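Local structure of molybdenum cofactor biosynthesis protein (Pyrococcus furiosus, 1XI8) at residues A[19-24]-A[315-320]; A[41-46]-A[168-173]; A[49-54]-A[177-182]; A[278-283]-A[296-301]; A[338-343]-A[361-366]. The protein probably acts in molybdenum cofactor biosynthesis, as a MoeA-family molybdopterin molybdotransferase that would insert molybdenum into molybdopterin. All coordinates share one frame; numbering follows the deposited sequence.

Interaction 1 (A[19-24]-A[315-320])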
# COMPACT_ATOMS: atom_id res chain seq x y z
N GLU A 19 -23.94 5.67 12.96
CA GLU A 19 -24.19 5.90 14.38
C GLU A 19 -23.24 5.01 15.20
O GLU A 19 -22.60 5.49 16.14
CB GLU A 19 -25.66 5.57 14.66
CG GLU A 19 -26.19 5.82 16.04
CD GLU A 19 -27.70 5.52 16.11
OE1 GLU A 19 -28.16 4.93 17.12
OE2 GLU A 19 -28.44 5.86 15.13
N ALA A 20 -23.16 3.73 14.82
CA ALA A 20 -22.21 2.78 15.43
C ALA A 20 -20.74 3.21 15.31
O ALA A 20 -20.01 3.20 16.30
CB ALA A 20 -22.40 1.40 14.84
N LEU A 21 -20.32 3.59 14.10
CA LEU A 21 -18.93 4.00 13.86
C LEU A 21 -18.51 5.23 14.67
O LEU A 21 -17.41 5.25 15.23
CB LEU A 21 -18.67 4.24 12.37
CG LEU A 21 -17.22 4.66 12.05
CD1 LEU A 21 -16.25 3.53 12.36
CD2 LEU A 21 -17.07 5.12 10.61
N SER A 22 -19.36 6.24 14.73
CA SER A 22 -19.02 7.45 15.48
C SER A 22 -19.00 7.19 16.98
O SER A 22 -18.34 7.89 17.74
CB SER A 22 -19.93 8.63 15.12
OG SER A 22 -21.28 8.20 15.00
N ILE A 23 -19.72 6.16 17.42
CA ILE A 23 -19.67 5.77 18.82
C ILE A 23 -18.28 5.24 19.17
O ILE A 23 -17.74 5.57 20.22
CB ILE A 23 -20.77 4.74 19.17
CG1 ILE A 23 -22.11 5.46 19.36
CG2 ILE A 23 -20.40 3.96 20.43
CD1 ILE A 23 -23.29 4.52 19.49
N VAL A 24 -17.71 4.43 18.28
CA VAL A 24 -16.37 3.89 18.52
C VAL A 24 -15.32 4.99 18.43
O VAL A 24 -14.46 5.10 19.31
CB VAL A 24 -16.01 2.66 17.60
CG1 VAL A 24 -17.14 1.65 17.58
CG2 VAL A 24 -15.71 3.07 16.18
N HIS A 315 -12.43 -3.61 8.24
CA HIS A 315 -12.46 -2.45 7.36
C HIS A 315 -13.54 -1.42 7.70
O HIS A 315 -13.32 -0.22 7.54
CB HIS A 315 -12.57 -2.87 5.89
CG HIS A 315 -11.27 -3.34 5.31
ND1 HIS A 315 -10.34 -2.48 4.78
CD2 HIS A 315 -10.75 -4.59 5.18
CE1 HIS A 315 -9.30 -3.17 4.34
NE2 HIS A 315 -9.53 -4.45 4.58
N LEU A 316 -14.69 -1.88 8.17
CA LEU A 316 -15.76 -0.95 8.49
C LEU A 316 -15.59 -0.32 9.88
O LEU A 316 -16.14 0.74 10.15
CB LEU A 316 -17.13 -1.62 8.35
CG LEU A 316 -17.54 -2.10 6.95
CD1 LEU A 316 -18.97 -2.56 6.95
CD2 LEU A 316 -17.37 -1.01 5.92
N PHE A 317 -14.82 -0.97 10.74
CA PHE A 317 -14.64 -0.48 12.11
C PHE A 317 -13.20 -0.39 12.63
O PHE A 317 -12.73 0.69 12.98
CB PHE A 317 -15.47 -1.33 13.08
CG PHE A 317 -16.94 -1.07 13.04
CD1 PHE A 317 -17.79 -1.90 12.32
CD2 PHE A 317 -17.49 0.00 13.72
CE1 PHE A 317 -19.15 -1.67 12.28
CE2 PHE A 317 -18.84 0.24 13.69
CZ PHE A 317 -19.67 -0.60 12.96
N VAL A 318 -12.50 -1.52 12.69
CA VAL A 318 -11.19 -1.58 13.35
C VAL A 318 -10.12 -0.69 12.69
O VAL A 318 -9.39 0.03 13.38
CB VAL A 318 -10.71 -3.04 13.53
CG1 VAL A 318 -9.35 -3.09 14.19
CG2 VAL A 318 -11.73 -3.82 14.36
N LYS A 319 -10.04 -0.75 11.36
CA LYS A 319 -9.17 0.12 10.59
C LYS A 319 -9.35 1.60 10.98
O LYS A 319 -8.37 2.34 11.09
CB LYS A 319 -9.46 -0.06 9.11
CG LYS A 319 -8.64 0.81 8.18
CD LYS A 319 -8.93 0.49 6.70
CE LYS A 319 -10.36 0.86 6.29
NZ LYS A 319 -10.61 0.76 4.82
N HIS A 320 -10.59 2.02 11.18
CA HIS A 320 -10.87 3.42 11.49
C HIS A 320 -10.50 3.76 12.92
O HIS A 320 -10.00 4.84 13.19
CB HIS A 320 -12.33 3.77 11.19
CG HIS A 320 -12.71 3.58 9.76
ND1 HIS A 320 -12.15 4.32 8.74
CD2 HIS A 320 -13.60 2.74 9.17
CE1 HIS A 320 -12.67 3.94 7.59
NE2 HIS A 320 -13.55 2.98 7.82
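Phe317 pushes its ring against Ala20, Leu21 and Val24, and nearly all the apolar contact between the two helices passes through it. Its CD2-CE2-CZ side does the touching: CZ meets Ala20 CB at 3.9 Å, the methyl coming to the ring edge near its plane. CE2 lies 3.7 Å from Leu21 N, against the backbone of the facing helix, and CD2 touches Val24 CG1 at 4.2 Å. With CG anti to the carbonyl carbon (chi1 -74°), the ring is swung beside its own backbone N and toward helix 17-26. Leu21 answers in the other direction, the two side chains sliding past each other until Leu21 CD1 reaches Phe317 CD2 at 4.0 Å. The same methyl touches His320 CB at 4.1 Å.

The two helices, 17-26 and 307-326, run almost parallel, their axes over these segments 10.1 Å apart with a crossing angle of -16°. The packing joins the N-terminal region to the probable molybdopterin-binding domain, and a pi-type turn at 315-318 widens the second helix just where Phe317 projects.

Replacing Phe317 by an alanine would probably open a gap between the helices and strip Ala20 and Val24 of their main apolar partner here.

Polar groups near the contact have partners outside it. Leu21 CD1 sits 3.6 Å from Leu316 O, a carbonyl hydrogen-bonded to Tyr17 OH, while the Tyr17 ring makes an edge-to-face contact with Phe317. His320 ND1 is hydrogen-bonded to Tyr331 OH.

Interaction 2 (A[41-46]-A[168-173])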
# COMPACT_ATOMS: atom_id res chain seq x y z
N ASP A 41 14.26 3.40 9.23
CA ASP A 41 13.20 2.55 9.77
C ASP A 41 11.84 3.26 9.84
O ASP A 41 10.84 2.65 10.23
CB ASP A 41 13.62 1.99 11.14
CG ASP A 41 15.02 1.34 11.10
OD1 ASP A 41 15.75 1.37 12.13
OD2 ASP A 41 15.40 0.82 10.03
N ALA A 42 11.79 4.53 9.45
CA ALA A 42 10.58 5.35 9.57
C ALA A 42 9.49 5.11 8.50
O ALA A 42 8.36 5.59 8.66
CB ALA A 42 10.95 6.81 9.63
N LEU A 43 9.82 4.39 7.44
CA LEU A 43 8.87 4.12 6.35
C LEU A 43 7.52 3.55 6.83
O LEU A 43 7.48 2.52 7.46
CB LEU A 43 9.49 3.18 5.31
CG LEU A 43 8.67 2.93 4.04
CD1 LEU A 43 8.46 4.23 3.25
CD2 LEU A 43 9.32 1.86 3.17
N GLY A 44 6.43 4.24 6.53
CA GLY A 44 5.09 3.76 6.86
C GLY A 44 4.57 4.09 8.25
O GLY A 44 3.43 3.80 8.57
N ARG A 45 5.42 4.69 9.07
CA ARG A 45 5.02 5.10 10.40
C ARG A 45 4.31 6.47 10.34
O ARG A 45 4.37 7.16 9.32
CB ARG A 45 6.24 5.15 11.32
CG ARG A 45 7.04 3.84 11.37
CD ARG A 45 6.35 2.77 12.21
NE ARG A 45 6.01 3.25 13.55
CZ ARG A 45 6.85 3.26 14.59
NH1 ARG A 45 6.44 3.72 15.77
NH2 ARG A 45 8.09 2.80 14.46
N VAL A 46 3.62 6.83 11.41
CA VAL A 46 2.83 8.06 11.43
C VAL A 46 3.53 9.20 12.18
O VAL A 46 3.75 9.14 13.39
CB VAL A 46 1.44 7.83 12.07
CG1 VAL A 46 0.65 9.12 12.08
CG2 VAL A 46 0.68 6.75 11.33
N LEU A 168 4.43 8.27 6.49
CA LEU A 168 5.67 8.61 5.80
C LEU A 168 6.00 7.75 4.58
O LEU A 168 5.99 6.52 4.66
CB LEU A 168 6.84 8.60 6.78
CG LEU A 168 6.70 9.57 7.94
CD1 LEU A 168 7.74 9.28 9.00
CD2 LEU A 168 6.80 11.00 7.46
N ARG A 169 6.28 8.41 3.47
CA ARG A 169 6.58 7.76 2.20
C ARG A 169 8.04 8.01 1.77
O ARG A 169 8.75 8.80 2.38
CB ARG A 169 5.59 8.24 1.14
CG ARG A 169 4.13 7.85 1.42
CD ARG A 169 3.20 8.72 0.61
NE ARG A 169 3.57 10.12 0.75
CZ ARG A 169 3.18 11.09 -0.06
NH1 ARG A 169 2.41 10.82 -1.10
NH2 ARG A 169 3.58 12.34 0.16
N PRO A 170 8.49 7.32 0.71
CA PRO A 170 9.89 7.49 0.35
C PRO A 170 10.29 8.95 0.21
O PRO A 170 11.38 9.32 0.65
CB PRO A 170 9.99 6.77 -1.00
CG PRO A 170 8.90 5.75 -0.95
CD PRO A 170 7.79 6.37 -0.18
N GLN A 171 9.43 9.79 -0.37
CA GLN A 171 9.78 11.20 -0.55
C GLN A 171 9.66 12.00 0.75
O GLN A 171 10.36 13.01 0.94
CB GLN A 171 8.97 11.87 -1.68
CG GLN A 171 7.45 11.90 -1.50
CD GLN A 171 6.74 10.65 -2.04
OE1 GLN A 171 7.22 9.52 -1.87
NE2 GLN A 171 5.60 10.85 -2.69
N ASP A 172 8.79 11.54 1.65
CA ASP A 172 8.64 12.20 2.94
C ASP A 172 9.93 12.05 3.73
O ASP A 172 10.36 12.98 4.39
CB ASP A 172 7.46 11.60 3.73
CG ASP A 172 6.12 11.87 3.07
OD1 ASP A 172 5.21 11.02 3.21
OD2 ASP A 172 5.98 12.93 2.43
N LEU A 173 10.53 10.87 3.64
CA LEU A 173 11.81 10.62 4.32
C LEU A 173 12.92 11.46 3.68
O LEU A 173 13.82 11.96 4.38
CB LEU A 173 12.18 9.14 4.27
CG LEU A 173 11.17 8.11 4.79
CD1 LEU A 173 11.75 6.72 4.65
CD2 LEU A 173 10.75 8.38 6.23
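Leu168 O takes the N-H of Gly44 at 3.0 Å, with the donor tilted 17° from the carbonyl plane, and Leu168 returns its own N-H to Arg45 O at 3.0 Å, close to the line of that carbonyl. One residue is thus held by both its backbone polar groups. The partner is a type II beta turn, Ala42 to Arg45, with Gly44 at its third position, where positive phi would jam a side chain against the preceding carbonyl. The turn meets the start of helix 170-179 within the N-terminal region.

Apolar groups close in around these bonds. Leu43 carries CG anti to its backbone N (chi1 -174°), which brings CD1 to Leu168 O, at 3.7 Å, and to the Arg169-Pro170 peptide, where it also touches Pro170 CD. Ala42 CB fits between two leucines, 3.8 Å from Leu173 CD2 and 4.1 Å from Leu168 CD1, and it also touches Val184 and Val37 of neighbouring strands.

Arg169 occupies the N-cap position. Its outer nitrogens NH1 and NH2 bond to Ser379 O and Val377 O of the second subunit, so this helix start also belongs to the dimer interface. Asp172, in the first turn, ties the cap down as in one half of a capping box: its OD1 accepts Arg169 N at 2.8 Å and Arg169 NE at 3.1 Å, both from the same face of the carboxylate.

Interaction 3 (A[49-54]-A[177-182])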
# COMPACT_ATOMS: atom_id res chain seq x y z
N GLU A 49 4.02 14.81 14.87
CA GLU A 49 3.87 16.24 15.04
C GLU A 49 4.24 16.97 13.77
O GLU A 49 5.06 16.48 12.99
CB GLU A 49 4.74 16.75 16.20
CG GLU A 49 6.23 16.67 15.94
CD GLU A 49 7.06 17.15 17.12
OE1 GLU A 49 8.24 17.48 16.90
OE2 GLU A 49 6.54 17.20 18.26
N ASP A 50 3.63 18.13 13.56
CA ASP A 50 3.99 18.99 12.44
C ASP A 50 5.47 19.23 12.48
O ASP A 50 6.03 19.50 13.53
CB ASP A 50 3.27 20.33 12.54
CG ASP A 50 1.85 20.27 12.02
OD1 ASP A 50 1.13 21.28 12.15
OD2 ASP A 50 1.44 19.21 11.49
N ILE A 51 6.12 19.12 11.33
CA ILE A 51 7.53 19.45 11.26
C ILE A 51 7.71 20.80 10.58
O ILE A 51 7.25 21.00 9.45
CB ILE A 51 8.35 18.33 10.61
CG1 ILE A 51 8.62 17.28 11.69
CG2 ILE A 51 9.65 18.88 10.03
CD1 ILE A 51 9.17 15.98 11.19
N VAL A 52 8.36 21.72 11.28
CA VAL A 52 8.59 23.05 10.75
C VAL A 52 10.03 23.09 10.28
O VAL A 52 10.91 22.55 10.95
CB VAL A 52 8.29 24.17 11.79
CG1 VAL A 52 6.91 23.97 12.41
CG2 VAL A 52 9.34 24.19 12.87
N ALA A 53 10.28 23.72 9.14
CA ALA A 53 11.62 23.73 8.58
C ALA A 53 12.50 24.74 9.30
O ALA A 53 12.08 25.88 9.55
CB ALA A 53 11.54 24.04 7.09
N SER A 54 13.71 24.33 9.66
CA SER A 54 14.70 25.24 10.22
C SER A 54 15.57 25.90 9.12
O SER A 54 16.37 26.81 9.40
CB SER A 54 15.59 24.51 11.23
OG SER A 54 14.83 24.00 12.32
N LYS A 177 15.43 14.16 5.57
CA LYS A 177 16.90 14.17 5.47
C LYS A 177 17.38 15.56 5.09
O LYS A 177 18.36 16.05 5.63
CB LYS A 177 17.39 13.16 4.45
CG LYS A 177 18.91 12.95 4.45
CD LYS A 177 19.33 12.06 5.61
CE LYS A 177 20.85 11.93 5.71
NZ LYS A 177 21.24 11.14 6.93
N ALA A 178 16.68 16.20 4.16
CA ALA A 178 17.05 17.53 3.69
C ALA A 178 16.99 18.52 4.84
O ALA A 178 17.81 19.45 4.90
CB ALA A 178 16.13 17.96 2.57
N LEU A 179 16.02 18.32 5.74
CA LEU A 179 15.81 19.20 6.88
C LEU A 179 16.69 18.86 8.08
O LEU A 179 16.71 19.60 9.05
CB LEU A 179 14.34 19.19 7.28
CG LEU A 179 13.45 19.94 6.31
CD1 LEU A 179 12.03 19.77 6.75
CD2 LEU A 179 13.83 21.43 6.26
N GLY A 180 17.41 17.74 7.99
CA GLY A 180 18.40 17.35 8.99
C GLY A 180 17.82 16.61 10.17
O GLY A 180 18.37 16.65 11.26
N ILE A 181 16.70 15.92 9.95
CA ILE A 181 16.01 15.22 11.02
C ILE A 181 16.34 13.72 10.99
O ILE A 181 15.57 12.91 10.50
CB ILE A 181 14.50 15.51 10.93
CG1 ILE A 181 14.29 17.03 11.02
CG2 ILE A 181 13.73 14.78 12.03
CD1 ILE A 181 12.92 17.51 10.69
N ARG A 182 17.51 13.38 11.52
CA ARG A 182 18.00 12.00 11.59
C ARG A 182 17.10 11.09 12.40
O ARG A 182 17.01 9.88 12.12
CB ARG A 182 19.43 11.98 12.16
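Ile51 CG2 is the bump of this contact, and the hollow that takes it is formed by Ile181 CD1, at 3.6 Å, and Leu179 CD1, at 4.1 Å. The two isoleucines reach toward each other tip to tip. Leu179 instead slides past Ile51 in the opposite direction, which carries its second branch two residues along the chain, just past the strand: Leu179 CD2 rests on Ala53 CB at 3.6 Å. The leucine therefore straddles the chain, one methyl on Ile51 and the other on Ala53. In Ile51, chi1 of -82° sets CG2 anti to the backbone N, pointing it at Ile181 CD1, with Ile51 CD1 also 4.1 Å from Ile181 CD1.

The hollow owes its shape to the end of helix 170-179. Gly180 leaves the helix with positive phi in a Schellman motif, and the chain turns so that Leu179 and Ile181 both project toward 49-54.

Nothing polar joins the two segments; the fit is aliphatic throughout. Leu176, one turn back along helix 170-179, touches both isoleucines, and Leu179 also lies on Ala161. That residue belongs to strand 160-162, the antiparallel partner of strand 51-52, so the helix end packs against this small two-stranded sheet of the N-terminal region.

Interaction 4 (A[278-283]-A[296-301])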
# COMPACT_ATOMS: atom_id res chain seq x y z
N PHE A 278 -18.75 -10.08 30.16
CA PHE A 278 -17.38 -9.73 29.80
C PHE A 278 -17.22 -8.21 29.70
O PHE A 278 -16.46 -7.61 30.45
CB PHE A 278 -16.99 -10.34 28.45
CG PHE A 278 -17.07 -11.85 28.40
CD1 PHE A 278 -16.16 -12.63 29.12
CD2 PHE A 278 -18.00 -12.49 27.59
CE1 PHE A 278 -16.23 -14.03 29.07
CE2 PHE A 278 -18.08 -13.88 27.54
CZ PHE A 278 -17.20 -14.65 28.28
N VAL A 279 -17.94 -7.61 28.75
CA VAL A 279 -17.70 -6.23 28.36
C VAL A 279 -18.95 -5.38 28.43
O VAL A 279 -20.03 -5.81 28.01
CB VAL A 279 -17.20 -6.17 26.89
CG1 VAL A 279 -16.85 -4.74 26.49
CG2 VAL A 279 -16.02 -7.10 26.67
N ASN A 280 -18.81 -4.16 28.95
CA ASN A 280 -19.90 -3.18 28.85
C ASN A 280 -19.92 -2.56 27.45
O ASN A 280 -19.31 -1.51 27.20
CB ASN A 280 -19.75 -2.09 29.90
CG ASN A 280 -19.91 -2.61 31.32
OD1 ASN A 280 -20.60 -3.61 31.56
ND2 ASN A 280 -19.27 -1.94 32.26
N LEU A 281 -20.64 -3.22 26.54
CA LEU A 281 -20.71 -2.82 25.15
C LEU A 281 -21.58 -1.58 24.95
O LEU A 281 -22.66 -1.47 25.54
CB LEU A 281 -21.25 -3.98 24.31
CG LEU A 281 -20.55 -5.34 24.49
CD1 LEU A 281 -21.49 -6.51 24.20
CD2 LEU A 281 -19.29 -5.42 23.65
N LEU A 282 -21.11 -0.65 24.12
CA LEU A 282 -21.88 0.55 23.80
C LEU A 282 -22.87 0.25 22.69
O LEU A 282 -23.81 1.02 22.45
CB LEU A 282 -20.94 1.68 23.40
CG LEU A 282 -19.87 2.06 24.43
CD1 LEU A 282 -19.07 3.26 23.95
CD2 LEU A 282 -20.47 2.34 25.80
N PHE A 283 -22.64 -0.86 21.99
CA PHE A 283 -23.57 -1.39 20.98
C PHE A 283 -23.20 -2.83 20.68
O PHE A 283 -22.07 -3.25 20.92
CB PHE A 283 -23.62 -0.54 19.70
CG PHE A 283 -22.33 -0.52 18.91
CD1 PHE A 283 -21.43 0.53 19.05
CD2 PHE A 283 -22.03 -1.54 18.01
CE1 PHE A 283 -20.25 0.55 18.32
CE2 PHE A 283 -20.86 -1.52 17.29
CZ PHE A 283 -19.97 -0.47 17.44
N TYR A 296 -18.86 -3.34 20.29
CA TYR A 296 -17.72 -2.61 20.78
C TYR A 296 -18.01 -2.08 22.17
O TYR A 296 -19.13 -1.72 22.48
CB TYR A 296 -17.35 -1.42 19.89
CG TYR A 296 -16.30 -0.58 20.58
CD1 TYR A 296 -16.65 0.58 21.28
CD2 TYR A 296 -14.97 -0.98 20.59
CE1 TYR A 296 -15.68 1.34 21.94
CE2 TYR A 296 -14.00 -0.24 21.24
CZ TYR A 296 -14.35 0.92 21.92
OH TYR A 296 -13.38 1.64 22.55
N GLY A 297 -16.97 -2.01 22.99
CA GLY A 297 -17.07 -1.41 24.30
C GLY A 297 -15.75 -1.54 25.01
O GLY A 297 -15.11 -2.58 24.92
N GLU A 298 -15.33 -0.50 25.71
CA GLU A 298 -14.13 -0.56 26.55
C GLU A 298 -12.91 -1.12 25.82
O GLU A 298 -12.27 -2.06 26.29
CB GLU A 298 -14.40 -1.39 27.80
CG GLU A 298 -15.75 -1.16 28.44
CD GLU A 298 -15.95 -1.99 29.69
OE1 GLU A 298 -16.53 -3.10 29.60
OE2 GLU A 298 -15.52 -1.53 30.77
N ARG A 299 -12.60 -0.53 24.66
CA ARG A 299 -11.38 -0.85 23.90
C ARG A 299 -11.38 -2.26 23.27
O ARG A 299 -10.37 -2.71 22.74
CB ARG A 299 -10.12 -0.63 24.78
CG ARG A 299 -9.93 0.80 25.34
CD ARG A 299 -9.82 1.79 24.19
NE ARG A 299 -9.39 3.15 24.57
CZ ARG A 299 -8.20 3.66 24.27
NH1 ARG A 299 -7.32 2.93 23.60
NH2 ARG A 299 -7.89 4.90 24.65
N VAL A 300 -12.52 -2.95 23.33
CA VAL A 300 -12.58 -4.28 22.75
C VAL A 300 -13.67 -4.43 21.69
O VAL A 300 -14.81 -4.03 21.89
CB VAL A 300 -12.73 -5.39 23.84
CG1 VAL A 300 -13.82 -5.06 24.77
CG2 VAL A 300 -13.02 -6.73 23.18
N PHE A 301 -13.30 -5.01 20.56
CA PHE A 301 -14.28 -5.35 19.55
C PHE A 301 -14.62 -6.81 19.68
O PHE A 301 -13.74 -7.67 19.66
CB PHE A 301 -13.74 -5.10 18.14
CG PHE A 301 -13.65 -3.66 17.77
CD1 PHE A 301 -12.46 -2.96 17.92
CD2 PHE A 301 -14.75 -3.01 17.24
CE1 PHE A 301 -12.38 -1.62 17.56
CE2 PHE A 301 -14.68 -1.68 16.88
CZ PHE A 301 -13.48 -0.98 17.03
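Leu281 CA and Gly297 CA lie just 4.0 Å apart, a backbone-to-backbone approach that depends on Gly297 having no side chain: a CB there would run into Asn280 O and Leu281 CA. Beside this pinch the loop is tied to its neighbour by three bonds. The shortest is Asn280 N to Glu298 OE1, 2.6 Å, in which the N-H reaches the anti side of the carboxylate, 33° out of its plane. The Asn280 amide and this carboxylate are almost parallel, 9° apart, and Asn280 CB packs close to OE1. Glu298, its chain extended beyond CG, thus grips the centre of an inverse gamma turn. With an alanine in place of Glu298 there is no carboxylate to offer, so Asn280 N would probably be left without this acceptor and the gamma turn held less firmly.

The other two bonds are backbone ones: Leu282 N to Tyr296 O at 2.8 Å, and Tyr296 N to Phe283 O at 3.3 Å within an antiparallel hydrogen-bonded pair. Phe283 holds its ring in the crowded position between backbone N and carbonyl carbon (chi1 65°), which folds one face over Tyr296 N and sets CZ 3.7 Å from Tyr296 CB. Tyr296 in turn places CD2 over the centre of the Phe301 ring, 3.7 Å above it. Its OH accepts Arg299 N and is hydrogen-bonded to Asp27.

Gly297 to Val300 form a type I' turn, a tight two-residue beta hairpin of strands 295-297 and 300-302 in the mixed sheet of the probable molybdopterin-binding domain, where 295-297 pairs on its other side with the outermost strand 283-284.

Interaction 5 (A[338-343]-A[361-366]); sequences VLEDDV and KAKVIK
Asp341 leans across to Val364 and Lys363, and every atom of its side chain finds something there. CB rests on the valine, 3.9 Å from Val364 CB. CG stands anti to the carbonyl carbon (chi1 -48°), a torsion that turns the carboxylate over the neighbouring strand and leaves CG 3.7 Å from Lys363 NZ. From there OD1 receives Lys363 NZ at 3.3 Å on its syn lone pair, forming a salt bridge. OD2 takes a weaker share of the same ammonium and makes a weak bond with Val364 N at 3.2 Å.

Lys363 comes to meet it with CG anti to the backbone N and a bend at chi2 (70°), its aliphatic part running obliquely past the acid.

Before this point the strands are in plain parallel register, Val338 beside Lys361 and Leu339 beside Ala362, in the sheet of the C-terminal region. Ala362 N bonds to Val338 O, and Glu340 N to Ala362 O, both at 2.9 Å. On the side of Leu339 and Ala362, Val364 CG2 touches Val343 CG2 at 3.7 Å and Leu339 CD2 at 4.3 Å; Val343 also touches Val353, Leu383 and Val385.

After Glu340 N the regular pairing with 361-364 stops, and the carboxylate of Asp341 takes over where a backbone carbonyl would have served Val364 N. Where the pairing ends, the join probably relies on charge as well as on backbone bonds, one acid meeting both an ammonium and a peptide N-H.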
# COMPACT_ATOMS: atom_id res chain seq x y z
N VAL A 338 -17.13 1.80 -12.86
CA VAL A 338 -18.33 1.35 -13.54
C VAL A 338 -18.54 -0.12 -13.18
O VAL A 338 -17.63 -0.93 -13.30
CB VAL A 338 -18.21 1.49 -15.09
CG1 VAL A 338 -19.34 0.77 -15.81
CG2 VAL A 338 -18.16 2.97 -15.50
N LEU A 339 -19.74 -0.47 -12.73
CA LEU A 339 -20.02 -1.85 -12.36
C LEU A 339 -20.10 -2.77 -13.57
O LEU A 339 -20.75 -2.44 -14.56
CB LEU A 339 -21.31 -1.92 -11.57
CG LEU A 339 -21.27 -1.31 -10.17
CD1 LEU A 339 -22.64 -1.36 -9.56
CD2 LEU A 339 -20.27 -2.07 -9.33
N GLU A 340 -19.44 -3.92 -13.49
CA GLU A 340 -19.54 -4.92 -14.55
C GLU A 340 -20.76 -5.80 -14.30
O GLU A 340 -21.25 -6.45 -15.22
CB GLU A 340 -18.27 -5.77 -14.67
CG GLU A 340 -17.11 -5.12 -15.44
CD GLU A 340 -15.79 -5.91 -15.35
OE1 GLU A 340 -14.82 -5.56 -16.07
OE2 GLU A 340 -15.71 -6.89 -14.57
N ASP A 341 -21.24 -5.81 -13.06
CA ASP A 341 -22.40 -6.63 -12.69
C ASP A 341 -23.44 -5.86 -11.84
O ASP A 341 -23.20 -4.71 -11.42
CB ASP A 341 -21.93 -7.89 -11.94
CG ASP A 341 -20.78 -8.61 -12.65
OD1 ASP A 341 -20.95 -9.05 -13.81
OD2 ASP A 341 -19.69 -8.73 -12.03
N ASP A 342 -24.60 -6.49 -11.60
CA ASP A 342 -25.62 -5.94 -10.70
C ASP A 342 -25.19 -6.16 -9.24
O ASP A 342 -24.55 -7.16 -8.92
CB ASP A 342 -26.98 -6.61 -10.92
CG ASP A 342 -27.70 -6.13 -12.18
OD1 ASP A 342 -28.54 -6.90 -12.70
OD2 ASP A 342 -27.45 -4.99 -12.65
N VAL A 343 -25.54 -5.23 -8.37
CA VAL A 343 -25.24 -5.39 -6.95
C VAL A 343 -26.53 -5.47 -6.18
O VAL A 343 -27.13 -4.44 -5.86
CB VAL A 343 -24.37 -4.26 -6.37
CG1 VAL A 343 -24.17 -4.44 -4.87
CG2 VAL A 343 -23.04 -4.22 -7.09
N LYS A 361 -12.99 0.07 -13.91
CA LYS A 361 -14.05 -0.93 -13.84
C LYS A 361 -14.05 -1.73 -12.53
O LYS A 361 -12.98 -2.01 -11.97
CB LYS A 361 -13.93 -1.91 -15.01
CG LYS A 361 -14.03 -1.27 -16.41
CD LYS A 361 -13.55 -2.28 -17.47
CE LYS A 361 -14.04 -1.95 -18.87
NZ LYS A 361 -13.32 -2.79 -19.90
N ALA A 362 -15.23 -2.10 -12.06
CA ALA A 362 -15.36 -2.94 -10.88
C ALA A 362 -16.16 -4.21 -11.17
O ALA A 362 -17.32 -4.15 -11.59
CB ALA A 362 -15.98 -2.18 -9.71
N LYS A 363 -15.53 -5.35 -10.93
CA LYS A 363 -16.17 -6.64 -11.12
C LYS A 363 -16.64 -7.19 -9.77
O LYS A 363 -15.84 -7.39 -8.85
CB LYS A 363 -15.19 -7.59 -11.81
CG LYS A 363 -15.70 -9.01 -11.99
CD LYS A 363 -16.84 -9.13 -13.02
CE LYS A 363 -17.02 -10.60 -13.45
NZ LYS A 363 -18.27 -10.84 -14.24
N VAL A 364 -17.94 -7.42 -9.65
CA VAL A 364 -18.53 -7.94 -8.43
C VAL A 364 -18.22 -9.42 -8.22
O VAL A 364 -18.49 -10.25 -9.09
CB VAL A 364 -20.05 -7.76 -8.47
CG1 VAL A 364 -20.68 -8.32 -7.20
CG2 VAL A 364 -20.40 -6.29 -8.66
N ILE A 365 -17.66 -9.75 -7.06
CA ILE A 365 -17.31 -11.13 -6.72
C ILE A 365 -18.51 -11.91 -6.18
O ILE A 365 -19.05 -11.58 -5.13
CB ILE A 365 -16.21 -11.17 -5.66
CG1 ILE A 365 -15.10 -10.18 -6.01
CG2 ILE A 365 -15.68 -12.59 -5.50
CD1 ILE A 365 -14.49 -10.39 -7.40
N LYS A 366 -18.92 -12.96 -6.90
CA LYS A 366 -20.05 -13.78 -6.49
C LYS A 366 -19.59 -14.81 -5.47
O LYS A 366 -18.80 -15.68 -5.79
CB LYS A 366 -20.65 -14.49 -7.72

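In the fold
Interactions 1 and 4 form one continuous block: Phe283 of interaction 4 packs on helix 17-26, with its CE1 3.4 Å from Val24 CG1, and Phe301 meets Val318 on the helix that follows its strand. Interactions 2 and 3 share helix 170-179, one at its start and one at its end, with centres 13 Å apart, and both lie beside the second subunit. The part of the N-terminal region holding interactions 2 and 3 stands away from the block, the centres of interactions 3 and 4 being about 40 Å apart. Interaction 5 belongs to the C-terminal region, about 25 Å from interaction 1 between centres and 45 Å from interaction 3.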